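Local coordinates for peroxidase (Cellulomonas bogoriensis 69B4 = DSM 16987, PDB 6QZO), which binds heme b and probably works as a dye-decolorizing (DyP-type) peroxidase, using hydrogen peroxide to oxidise its substrates, at residues 237-240 / 241-244; 127-130 / 131-134. All coordinates share one frame; numbering follows the deposited sequence.

Both contacts are local, each made within eight consecutive residues, and their centres lie 19 Å apart with nearest atoms about 8 Å apart, so they do not touch. Contact 1 is partly buried: it turns the end of strand 229-238 into the short helix 240-243 in the C-terminal half of the protein, beside the heme pocket and against the second subunit. Contact 2 is a surface turn in the loop between helix 107-113 and strand 143-149, in the N-terminal half, packed on helix 340-348 and strand 356-366. Helix-type backbone bonds and a cap hold the first; a carboxylate and a guanidinium group that reach back to main-chain atoms hold the second.

Contact 1 (237-240 / 241-244); sequences AMNL and DTWD
N239 and T242 meet where strand 229-238 gives way to helix 240-243. The carbonyl oxygen of N239 takes two bonds from the first turn. W243 N reaches N239 O at 3.0 Å, in the carbonyl plane and nearly straight (160°), while T242 OG1 donates to N239 O over 3.2 Å from above that plane. T242 OG1 sits between its own backbone N and carbonyl carbon (chi1 53°), which folds the hydroxyl back over the turn. The N239 side chain, crossing that of T242 at about a right angle, extends with CG opposite the backbone N (chi1 -163°), and its OD1 caps T242 N through a weak bond of 3.4 Å. T242 CG2 lies 3.7 Å from N239 ND2. Replacing T242 by a valine would probably cost N239 O the hydroxyl that grips it from above its carbonyl plane, leaving that side of the turn to an apolar methyl. One residue on, D244 N binds L240 O at 3.0 Å, in a more bent bond.

The tight part is this polar cluster at the N-terminal end of helix 240-243. Apolar contact is looser: L240 CD2 comes only to 4.1 Å from W243 CD1, obliquely to the indole, whose NE1 turns away to M197 O and whose ring takes a cation-pi contact from R251. The more open side carries D241 and D244 at the subunit interface: D241 pairs with R160 of the second subunit, D244 with R160 and K164 of that subunit and also with R251 of its own chain. M238 touches the heme, and W243 lies about 7 Å from it, side chain to cofactor. The whole is an N-capped helix start, with N239 as N-cap, at the strand-to-helix junction flanking the heme pocket.

Contact 2 (127-130 / 131-134); sequences PPFG and IDRL
F129 N and the carboxylate of D132 meet across the ends of a type I beta turn running from F129 to D132. The amide reaches D132 OD2 at 2.9 Å and 160°, arriving from well above the carboxylate plane. With CG beside its own backbone N (chi1 -75°), D132 swings its acid back over the turn. In return D132 N donates to F129 O at 3.0 Å, the closing bond of the turn, so F129 and D132 are tied twice.

D132 OD2 also accepts from water 1 at 2.6 Å, and the same water donates to P127 O. The other oxygen, D132 OD1, forms a salt bridge with R234 and lies at the edge of the F129 ring, near its plane, 4.0 Å from F129 CD2; ring and carboxylate stand 88° apart.

R133 bends at its second torsion and brings NH1 to two main-chain oxygens, both close to the guanidinium plane: G130 O at 2.9 Å and D132 O at 3.1 Å. I131 N is satisfied by D347 of helix 340-348, while I131 CG1 lies 4.0 Å from F129 CB. One acid thus serves an amide, a water and an arginine, and its negative charge, probably stabilised by R234, ties this surface turn to strand 229-238 through that salt bridge.

Contact 1 (237-240 / 241-244)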
loop_
_atom_site.group_PDB
_atom_site.type_symbol
_atom_site.label_atom_id
_atom_site.label_comp_id
_atom_site.label_asym_id
_atom_site.label_seq_id
_atom_site.Cartn_x
_atom_site.Cartn_y
_atom_site.Cartn_z
ATOM N N ALA A 237 -16.090 3.880 -4.574
ATOM C CA ALA A 237 -15.710 2.661 -5.311
ATOM C C ALA A 237 -15.868 2.916 -6.812
ATOM O O ALA A 237 -16.852 3.608 -7.212
ATOM C CB ALA A 237 -16.559 1.521 -4.846
ATOM N N MET A 238 -14.935 2.389 -7.612
ATOM C CA MET A 238 -14.998 2.431 -9.099
ATOM C C MET A 238 -15.391 1.043 -9.597
ATOM O O MET A 238 -14.754 0.055 -9.206
ATOM C CB MET A 238 -13.657 2.836 -9.700
ATOM C CG MET A 238 -13.250 4.231 -9.365
ATOM S SD MET A 238 -11.476 4.469 -9.669
ATOM C CE MET A 238 -11.423 6.262 -9.710
ATOM N N ASN A 239 -16.460 0.971 -10.388
ATOM C CA ASN A 239 -16.836 -0.289 -11.069
ATOM C C ASN A 239 -15.976 -0.374 -12.326
ATOM O O ASN A 239 -16.453 0.018 -13.394
ATOM C CB ASN A 239 -18.336 -0.350 -11.334
ATOM C CG ASN A 239 -18.784 -1.758 -11.631
ATOM O OD1 ASN A 239 -17.957 -2.601 -11.982
ATOM N ND2 ASN A 239 -20.072 -2.024 -11.496
ATOM N N LEU A 240 -14.721 -0.803 -12.194
ATOM C CA LEU A 240 -13.787 -0.877 -13.351
ATOM C C LEU A 240 -14.276 -1.930 -14.356
ATOM O O LEU A 240 -14.047 -1.717 -15.558
ATOM C CB LEU A 240 -12.364 -1.138 -12.853
ATOM C CG LEU A 240 -11.775 -0.007 -12.016
ATOM C CD1 LEU A 240 -10.339 -0.310 -11.594
ATOM C CD2 LEU A 240 -11.829 1.320 -12.765
ATOM N N ASP A 241 -14.983 -2.968 -13.906
ATOM C CA ASP A 241 -15.503 -4.037 -14.804
ATOM C C ASP A 241 -16.500 -3.442 -15.809
ATOM O O ASP A 241 -16.340 -3.743 -16.997
ATOM C CB ASP A 241 -16.125 -5.201 -14.026
ATOM C CG ASP A 241 -15.138 -6.005 -13.207
ATOM O OD1 ASP A 241 -13.924 -5.945 -13.500
ATOM O OD2 ASP A 241 -15.592 -6.687 -12.278
ATOM N N THR A 242 -17.465 -2.618 -15.373
ATOM C CA THR A 242 -18.452 -1.952 -16.279
ATOM C C THR A 242 -17.795 -0.757 -16.999
ATOM O O THR A 242 -18.131 -0.525 -18.182
ATOM C CB THR A 242 -19.739 -1.552 -15.546
ATOM O OG1 THR A 242 -19.393 -0.772 -14.399
ATOM C CG2 THR A 242 -20.564 -2.755 -15.130
ATOM N N TRP A 243 -16.882 -0.036 -16.346
ATOM C CA TRP A 243 -16.103 1.072 -16.970
ATOM C C TRP A 243 -15.381 0.562 -18.227
ATOM O O TRP A 243 -15.234 1.333 -19.200
ATOM C CB TRP A 243 -15.127 1.644 -15.929
ATOM C CG TRP A 243 -14.302 2.824 -16.350
ATOM C CD1 TRP A 243 -12.940 2.869 -16.390
ATOM C CD2 TRP A 243 -14.756 4.157 -16.671
ATOM N NE1 TRP A 243 -12.519 4.127 -16.733
ATOM C CE2 TRP A 243 -13.607 4.934 -16.919
ATOM C CE3 TRP A 243 -16.007 4.767 -16.783
ATOM C CZ2 TRP A 243 -13.671 6.271 -17.301
ATOM C CZ3 TRP A 243 -16.075 6.089 -17.169
ATOM C CH2 TRP A 243 -14.922 6.834 -17.423
ATOM N N ASP A 244 -14.928 -0.691 -18.199
ATOM C CA ASP A 244 -14.188 -1.347 -19.312
ATOM C C ASP A 244 -15.084 -1.525 -20.547
ATOM O O ASP A 244 -14.525 -1.672 -21.645
ATOM C CB ASP A 244 -13.579 -2.671 -18.851
ATOM C CG ASP A 244 -12.341 -2.485 -18.014
ATOM O OD1 ASP A 244 -11.930 -1.307 -17.826
ATOM O OD2 ASP A 244 -11.802 -3.519 -17.552
#

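Contact 2 (127-130 / 131-134)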
loop_
_atom_site.group_PDB
_atom_site.type_symbol
_atom_site.label_atom_id
_atom_site.label_comp_id
_atom_site.label_asym_id
_atom_site.label_seq_id
_atom_site.Cartn_x
_atom_site.Cartn_y
_atom_site.Cartn_z
ATOM N N PRO A 127 -26.141 14.630 4.623
ATOM C CA PRO A 127 -27.489 14.097 4.433
ATOM C C PRO A 127 -27.415 12.906 3.480
ATOM O O PRO A 127 -26.464 12.802 2.719
ATOM C CB PRO A 127 -28.294 15.282 3.867
ATOM C CG PRO A 127 -27.271 16.227 3.310
ATOM C CD PRO A 127 -26.003 16.004 4.112
ATOM N N PRO A 128 -28.414 12.003 3.460
ATOM C CA PRO A 128 -28.370 10.842 2.567
ATOM C C PRO A 128 -28.635 11.258 1.107
ATOM O O PRO A 128 -29.371 12.202 0.869
ATOM C CB PRO A 128 -29.482 9.928 3.100
ATOM C CG PRO A 128 -30.489 10.893 3.723
ATOM C CD PRO A 128 -29.664 12.069 4.245
ATOM N N PHE A 129 -27.996 10.563 0.168
ATOM C CA PHE A 129 -28.165 10.765 -1.293
ATOM C C PHE A 129 -28.621 9.446 -1.917
ATOM O O PHE A 129 -28.202 8.384 -1.416
ATOM C CB PHE A 129 -26.859 11.278 -1.901
ATOM C CG PHE A 129 -26.452 12.619 -1.352
ATOM C CD1 PHE A 129 -27.151 13.751 -1.724
ATOM C CD2 PHE A 129 -25.404 12.753 -0.447
ATOM C CE1 PHE A 129 -26.832 14.985 -1.185
ATOM C CE2 PHE A 129 -25.052 13.999 0.048
ATOM C CZ PHE A 129 -25.774 15.114 -0.317
ATOM N N GLY A 130 -29.450 9.510 -2.961
ATOM C CA GLY A 130 -29.902 8.332 -3.736
ATOM C C GLY A 130 -28.738 7.433 -4.158
ATOM O O GLY A 130 -28.903 6.212 -4.146
ATOM N N ILE A 131 -27.593 8.021 -4.501
ATOM C CA ILE A 131 -26.395 7.291 -5.024
ATOM C C ILE A 131 -25.644 6.575 -3.896
ATOM O O ILE A 131 -24.853 5.680 -4.224
ATOM C CB ILE A 131 -25.460 8.247 -5.783
ATOM C CG1 ILE A 131 -25.009 9.425 -4.920
ATOM C CG2 ILE A 131 -26.126 8.707 -7.074
ATOM C CD1 ILE A 131 -23.734 10.082 -5.403
ATOM N N ASP A 132 -25.879 6.942 -2.636
ATOM C CA ASP A 132 -25.156 6.384 -1.459
ATOM C C ASP A 132 -25.331 4.868 -1.388
ATOM O O ASP A 132 -26.467 4.429 -1.412
ATOM C CB ASP A 132 -25.671 6.992 -0.146
ATOM C CG ASP A 132 -25.206 8.405 0.120
ATOM O OD1 ASP A 132 -24.341 8.887 -0.652
ATOM O OD2 ASP A 132 -25.695 8.996 1.122
ATOM N N ARG A 133 -24.232 4.125 -1.269
ATOM C CA ARG A 133 -24.220 2.692 -0.866
ATOM C C ARG A 133 -23.382 2.570 0.400
ATOM O O ARG A 133 -22.509 1.708 0.444
ATOM C CB ARG A 133 -23.596 1.768 -1.929
ATOM C CG ARG A 133 -24.322 1.502 -3.220
ATOM C CD ARG A 133 -25.840 1.523 -3.118
ATOM N NE ARG A 133 -26.546 1.525 -4.390
ATOM C CZ ARG A 133 -27.440 2.436 -4.830
ATOM N NH1 ARG A 133 -27.753 3.512 -4.116
ATOM N NH2 ARG A 133 -28.002 2.258 -6.016
ATOM N N LEU A 134 -23.647 3.420 1.398
ATOM C CA LEU A 134 -22.743 3.637 2.556
ATOM C C LEU A 134 -22.690 2.392 3.430
ATOM O O LEU A 134 -23.756 1.923 3.875
ATOM C CB LEU A 134 -23.203 4.860 3.352
ATOM C CG LEU A 134 -23.098 6.199 2.615
ATOM C CD1 LEU A 134 -23.558 7.330 3.503
ATOM C CD2 LEU A 134 -21.681 6.438 2.109
HETATM O O HOH W 1 -24.029 10.876 1.933
#